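Local coordinates for protein GH62 arabinofuranosidase (Podospora anserina, PDB 4N4B) that probably hydrolyses terminal alpha-L-arabinofuranoside residues from arabinosides such as those of plant xylan, as a secreted beta-propeller enzyme of glycoside hydrolase family 62, at residues Leu177-Ser189 against Gln202-Glu216. Numbering follows the deposited sequence.
Sequences LFSSDDNGQLYRS and QPVIAMQDNRNDLFE
The carboxylate of Asp182 stacks on one face of the Phe215 ring, the planes 3° apart and OD1 of Asp182 over the ring centre. In one of two modelled conformers of Arg211, CE1 of Phe215 lies 3.5 Å above the guanidinium plane, whose edge meets a water that also donates to Asp182 O. Replacing Phe215 by an alanine removes the stacked ring, so the Asp182 carboxylate, and perhaps the Arg211 guanidinium, would probably lose a packing partner and be freer to turn. Phe215 leaves the chain pointing away from residues 177-189, but CG anti to the backbone N (chi1 -169°) brings the ring against Asp182. OD1 of Asp182 also comes within 2.6 Å of Glu216 OE1.

Next to this cluster, strands 185-189 and 204-208 pair antiparallel. Arg188 and Val204 exchange two bonds, N of Arg188 to O of Val204 at 2.9 Å. At a classic beta bulge Leu186 O receives Ala206 N at 2.8 Å and, weakly, Met207 N.

Strand 204-208 is the outer edge of a four-stranded propeller blade. Leu186 rests on Leu230 of the next blade's strand 228-235, Tyr187 packs on helix 152-157, and Glu216, salt-bridged to Arg241, begins strand 216-222 near His285, which binds calcium in another structure of this protein.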
loop_
_atom_site.group_PDB
_atom_site.type_symbol
_atom_site.label_atom_id
_atom_site.label_comp_id
_atom_site.label_asym_id
_atom_site.label_seq_id
_atom_site.Cartn_x
_atom_site.Cartn_y
_atom_site.Cartn_z
ATOM N N LEU A 177 -4.189 -7.289 -10.954
ATOM C CA LEU A 177 -4.886 -6.677 -9.827
ATOM C C LEU A 177 -4.912 -7.664 -8.702
ATOM O O LEU A 177 -5.564 -8.723 -8.766
ATOM C CB LEU A 177 -6.283 -6.283 -10.180
ATOM C CG LEU A 177 -7.264 -5.745 -9.094
ATOM C CD1 LEU A 177 -6.629 -4.513 -8.468
ATOM C CD2 LEU A 177 -8.618 -5.507 -9.647
ATOM N N PHE A 178 -4.206 -7.312 -7.639
ATOM C CA PHE A 178 -4.057 -8.088 -6.413
ATOM C C PHE A 178 -5.008 -7.589 -5.343
ATOM O O PHE A 178 -5.309 -6.357 -5.309
ATOM C CB PHE A 178 -2.679 -8.068 -5.877
ATOM C CG PHE A 178 -1.674 -8.779 -6.714
ATOM C CD1 PHE A 178 -1.078 -8.195 -7.805
ATOM C CD2 PHE A 178 -1.274 -10.073 -6.334
ATOM C CE1 PHE A 178 -0.065 -8.933 -8.504
ATOM C CE2 PHE A 178 -0.301 -10.767 -7.055
ATOM C CZ PHE A 178 0.227 -10.201 -8.165
ATOM N N SER A 179 -5.502 -8.420 -4.446
ATOM C CA SER A 179 -6.362 -8.029 -3.338
ATOM C C SER A 179 -6.355 -9.077 -2.289
ATOM O O SER A 179 -5.861 -10.219 -2.503
ATOM C CB SER A 179 -7.770 -7.751 -3.824
ATOM O OG SER A 179 -8.446 -8.947 -4.310
ATOM N N SER A 180 -6.745 -8.751 -1.081
ATOM C CA SER A 180 -6.713 -9.637 0.069
ATOM C C SER A 180 -8.135 -9.704 0.626
ATOM O O SER A 180 -9.045 -8.977 0.363
ATOM C CB SER A 180 -5.834 -9.022 1.181
ATOM O OG SER A 180 -4.475 -8.974 0.790
ATOM N N ASP A 181 -8.320 -10.740 1.461
ATOM C CA ASP A 181 -9.608 -10.973 2.157
ATOM C C ASP A 181 -9.568 -10.933 3.671
ATOM O O ASP A 181 -10.556 -11.211 4.289
ATOM C CB ASP A 181 -10.339 -12.250 1.701
ATOM C CG ASP A 181 -9.536 -13.530 1.894
ATOM O OD1 ASP A 181 -8.490 -13.515 2.511
ATOM O OD2 ASP A 181 -10.022 -14.534 1.407
ATOM N N ASP A 182 -8.415 -10.607 4.246
ATOM C CA ASP A 182 -8.261 -10.618 5.696
ATOM C C ASP A 182 -8.523 -12.021 6.237
ATOM O O ASP A 182 -8.909 -12.192 7.393
ATOM C CB ASP A 182 -9.215 -9.614 6.345
ATOM C CG ASP A 182 -8.608 -8.231 6.469
ATOM O OD1 ASP A 182 -7.463 -8.039 6.009
ATOM O OD2 ASP A 182 -9.276 -7.336 7.027
ATOM N N ASN A 183 -8.311 -13.018 5.384
ATOM C CA ASN A 183 -8.550 -14.453 5.745
ATOM C C ASN A 183 -7.523 -15.325 5.254
ATOM O O ASN A 183 -7.708 -16.559 5.316
ATOM C CB ASN A 183 -9.943 -14.892 5.330
ATOM C CG ASN A 183 -10.442 -16.051 6.167
ATOM O OD1 ASN A 183 -10.240 -16.033 7.386
ATOM N ND2 ASN A 183 -11.180 -16.911 5.558
ATOM N N GLY A 184 -6.386 -14.829 4.810
ATOM C CA GLY A 184 -5.253 -15.613 4.412
ATOM C C GLY A 184 -5.091 -15.897 2.949
ATOM O O GLY A 184 -4.209 -16.541 2.530
ATOM N N GLN A 185 -5.964 -15.279 2.121
ATOM C CA GLN A 185 -5.768 -15.400 0.674
ATOM C C GLN A 185 -5.251 -14.099 0.083
ATOM O O GLN A 185 -5.570 -12.980 0.590
ATOM C CB GLN A 185 -7.041 -15.688 -0.065
ATOM C CG GLN A 185 -7.625 -17.104 0.070
ATOM C CD GLN A 185 -7.933 -17.536 1.467
ATOM O OE1 GLN A 185 -8.758 -16.961 2.180
ATOM N NE2 GLN A 185 -7.233 -18.560 1.840
ATOM N N LEU A 186 -4.420 -14.213 -0.893
ATOM C CA LEU A 186 -3.990 -13.148 -1.793
ATOM C C LEU A 186 -4.509 -13.503 -3.157
ATOM O O LEU A 186 -4.105 -14.573 -3.685
ATOM C CB LEU A 186 -2.488 -13.001 -1.810
ATOM C CG LEU A 186 -1.934 -11.863 -2.682
ATOM C CD1 LEU A 186 -2.246 -10.453 -2.269
ATOM C CD2 LEU A 186 -0.431 -12.001 -2.861
ATOM N N TYR A 187 -5.374 -12.659 -3.766
ATOM C CA TYR A 187 -6.011 -12.901 -5.068
ATOM C C TYR A 187 -5.315 -12.121 -6.155
ATOM O O TYR A 187 -4.828 -11.107 -5.907
ATOM C CB TYR A 187 -7.481 -12.501 -5.013
ATOM C CG TYR A 187 -8.273 -13.248 -3.991
ATOM C CD1 TYR A 187 -8.734 -14.517 -4.233
ATOM C CD2 TYR A 187 -8.555 -12.691 -2.794
ATOM C CE1 TYR A 187 -9.417 -15.221 -3.260
ATOM C CE2 TYR A 187 -9.235 -13.394 -1.822
ATOM C CZ TYR A 187 -9.697 -14.646 -2.081
ATOM O OH TYR A 187 -10.372 -15.333 -1.109
ATOM N N ARG A 188 -5.286 -12.665 -7.372
ATOM C CA ARG A 188 -4.757 -11.973 -8.540
ATOM C C ARG A 188 -5.678 -12.146 -9.790
ATOM O O ARG A 188 -5.975 -13.237 -10.137
ATOM C CB ARG A 188 -3.331 -12.451 -8.850
ATOM C CG ARG A 188 -2.656 -11.675 -9.952
ATOM C CD ARG A 188 -1.343 -12.353 -10.394
ATOM N NE ARG A 188 -1.571 -13.705 -10.909
ATOM C CZ ARG A 188 -2.115 -14.002 -12.076
ATOM N NH1 ARG A 188 -2.415 -13.076 -12.945
ATOM N NH2 ARG A 188 -2.317 -15.262 -12.359
ATOM N N SER A 189 -6.072 -11.037 -10.403
ATOM C CA SER A 189 -6.755 -11.042 -11.685
ATOM C C SER A 189 -5.854 -10.375 -12.705
ATOM O O SER A 189 -4.887 -9.775 -12.322
ATOM C CB SER A 189 -8.020 -10.236 -11.633
ATOM O OG SER A 189 -8.981 -10.840 -10.850
ATOM N N GLN A 202 -11.701 -13.265 -13.608
ATOM C CA GLN A 202 -12.013 -13.746 -12.275
ATOM C C GLN A 202 -10.649 -14.165 -11.633
ATOM O O GLN A 202 -9.726 -14.708 -12.258
ATOM C CB GLN A 202 -12.951 -14.957 -12.363
ATOM C CG GLN A 202 -14.371 -14.516 -12.733
ATOM C CD GLN A 202 -15.039 -13.635 -11.690
ATOM O OE1 GLN A 202 -15.271 -14.062 -10.566
ATOM N NE2 GLN A 202 -15.327 -12.368 -12.014
ATOM N N PRO A 203 -10.391 -13.749 -10.380
ATOM C CA PRO A 203 -9.101 -13.945 -9.758
ATOM C C PRO A 203 -8.827 -15.432 -9.509
ATOM O O PRO A 203 -9.747 -16.212 -9.256
ATOM C CB PRO A 203 -9.198 -13.177 -8.429
ATOM C CG PRO A 203 -10.586 -12.961 -8.203
ATOM C CD PRO A 203 -11.419 -13.158 -9.493
ATOM N N VAL A 204 -7.541 -15.689 -9.433
ATOM C CA VAL A 204 -6.994 -16.915 -8.896
ATOM C C VAL A 204 -6.456 -16.620 -7.534
ATOM O O VAL A 204 -6.227 -15.427 -7.156
ATOM C CB VAL A 204 -5.902 -17.498 -9.764
ATOM C CG1 VAL A 204 -6.486 -17.889 -11.159
ATOM C CG2 VAL A 204 -4.701 -16.657 -9.888
ATOM N N ILE A 205 -6.295 -17.592 -6.691
ATOM C CA ILE A 205 -5.524 -17.479 -5.456
ATOM C C ILE A 205 -4.083 -17.519 -5.765
ATOM O O ILE A 205 -3.495 -18.541 -6.174
ATOM C CB ILE A 205 -5.934 -18.551 -4.409
ATOM C CG1 ILE A 205 -7.387 -18.369 -4.080
ATOM C CG2 ILE A 205 -5.062 -18.499 -3.172
ATOM C CD1 ILE A 205 -8.011 -19.520 -3.274
ATOM N N ALA A 206 -3.386 -16.375 -5.641
ATOM C CA ALA A 206 -1.993 -16.231 -5.899
ATOM C C ALA A 206 -1.115 -16.843 -4.811
ATOM O O ALA A 206 -0.015 -17.335 -5.077
ATOM C CB ALA A 206 -1.688 -14.735 -6.084
ATOM N N MET A 207 -1.569 -16.696 -3.572
ATOM C CA MET A 207 -0.866 -17.263 -2.437
ATOM C C MET A 207 -1.891 -17.386 -1.326
ATOM O O MET A 207 -2.920 -16.656 -1.280
ATOM C CB MET A 207 0.327 -16.354 -2.026
ATOM C CG MET A 207 1.250 -16.924 -1.006
ATOM S SD MET A 207 2.448 -15.734 -0.442
ATOM C CE MET A 207 3.599 -15.931 -1.790
ATOM N N GLN A 208 -1.664 -18.383 -0.454
ATOM C CA GLN A 208 -2.556 -18.668 0.629
ATOM C C GLN A 208 -1.800 -19.130 1.848
ATOM O O GLN A 208 -0.806 -19.788 1.731
ATOM C CB GLN A 208 -3.452 -19.869 0.142
ATOM C CG GLN A 208 -4.470 -20.410 1.070
ATOM C CD GLN A 208 -5.439 -21.319 0.323
ATOM O OE1 GLN A 208 -4.998 -22.192 -0.440
ATOM N NE2 GLN A 208 -6.680 -20.947 0.324
ATOM N N ASP A 209 -2.243 -18.730 3.009
ATOM C CA ASP A 209 -1.592 -19.055 4.316
ATOM C C ASP A 209 -2.637 -18.912 5.321
ATOM O O ASP A 209 -3.778 -18.521 5.087
ATOM C CB ASP A 209 -0.404 -18.136 4.562
ATOM C CG ASP A 209 0.737 -18.732 5.289
ATOM O OD1 ASP A 209 0.518 -19.633 6.084
ATOM O OD2 ASP A 209 1.872 -18.258 5.057
ATOM N N ASN A 210 -2.350 -19.178 6.600
ATOM C CA ASN A 210 -3.209 -18.792 7.651
ATOM C C ASN A 210 -3.377 -17.284 7.707
ATOM O O ASN A 210 -2.417 -16.603 7.320
ATOM C CB ASN A 210 -2.816 -19.357 9.053
ATOM C CG ASN A 210 -1.506 -18.862 9.506
ATOM O OD1 ASN A 210 -1.448 -18.017 10.446
ATOM N ND2 ASN A 210 -0.491 -19.330 8.956
ATOM N N ARG A 211 -4.513 -16.817 8.135
ATOM C CA ARG A 211 -4.871 -15.371 8.009
ATOM C C ARG A 211 -3.827 -14.519 8.621
ATOM O O ARG A 211 -3.440 -13.530 7.959
ATOM C CB ARG A 211 -6.188 -15.095 8.680
ATOM C CG ARG A 211 -6.656 -13.663 9.054
ATOM C CD ARG A 211 -7.668 -13.791 10.217
ATOM N NE ARG A 211 -8.402 -12.628 10.653
ATOM C CZ ARG A 211 -8.069 -11.823 11.678
ATOM N NH1 ARG A 211 -6.939 -11.954 12.365
ATOM N NH2 ARG A 211 -8.846 -10.832 11.984
ATOM N N ASN A 212 -3.296 -14.780 9.772
ATOM C CA ASN A 212 -2.298 -13.904 10.354
ATOM C C ASN A 212 -1.012 -13.865 9.665
ATOM O O ASN A 212 -0.266 -12.871 9.843
ATOM C CB ASN A 212 -2.054 -14.172 11.812
ATOM C CG ASN A 212 -3.233 -13.782 12.708
ATOM O OD1 ASN A 212 -3.045 -13.804 13.995
ATOM N ND2 ASN A 212 -4.331 -13.502 12.252
ATOM N N ASP A 213 -0.661 -14.874 8.890
ATOM C CA ASP A 213 0.575 -14.891 8.180
ATOM C C ASP A 213 0.506 -14.237 6.737
ATOM O O ASP A 213 1.546 -14.107 6.118
ATOM C CB ASP A 213 1.133 -16.360 8.095
ATOM C CG ASP A 213 1.772 -16.798 9.378
ATOM O OD1 ASP A 213 1.982 -15.964 10.273
ATOM O OD2 ASP A 213 1.972 -18.050 9.524
ATOM N N LEU A 214 -0.682 -13.969 6.244
ATOM C CA LEU A 214 -0.804 -13.421 4.933
ATOM C C LEU A 214 -2.046 -12.536 4.919
ATOM O O LEU A 214 -3.047 -12.780 4.262
ATOM C CB LEU A 214 -0.894 -14.531 3.883
ATOM C CG LEU A 214 -0.651 -14.058 2.470
ATOM C CD1 LEU A 214 0.825 -13.900 2.228
ATOM C CD2 LEU A 214 -1.234 -15.078 1.484
ATOM N N PHE A 215 -1.982 -11.477 5.698
ATOM C CA PHE A 215 -3.193 -10.828 6.118
ATOM C C PHE A 215 -3.764 -9.781 5.119
ATOM O O PHE A 215 -4.873 -9.896 4.643
ATOM C CB PHE A 215 -3.047 -10.227 7.560
ATOM C CG PHE A 215 -4.304 -9.752 8.194
ATOM C CD1 PHE A 215 -5.350 -10.621 8.365
ATOM C CD2 PHE A 215 -4.457 -8.490 8.644
ATOM C CE1 PHE A 215 -6.540 -10.203 8.930
ATOM C CE2 PHE A 215 -5.606 -8.063 9.254
ATOM C CZ PHE A 215 -6.674 -8.911 9.417
ATOM N N GLU A 216 -2.947 -8.764 4.833
ATOM C CA GLU A 216 -3.421 -7.633 3.990
ATOM C C GLU A 216 -2.223 -6.860 3.587
ATOM O O GLU A 216 -1.088 -7.196 3.698
ATOM C CB GLU A 216 -4.516 -6.859 4.708
ATOM C CG GLU A 216 -4.047 -6.054 5.858
ATOM C CD GLU A 216 -5.140 -5.510 6.754
ATOM O OE1 GLU A 216 -6.337 -5.695 6.514
ATOM O OE2 GLU A 216 -4.802 -4.788 7.726
HETATM O O HOH W 1 -3.387 -11.398 1.518
HETATM O O HOH W 2 -6.002 -12.171 3.438
HETATM O O HOH W 3 -10.935 -13.161 9.057
HETATM O O HOH W 4 -6.370 -19.340 4.279
HETATM O O HOH W 5 -6.648 -14.325 -12.896
#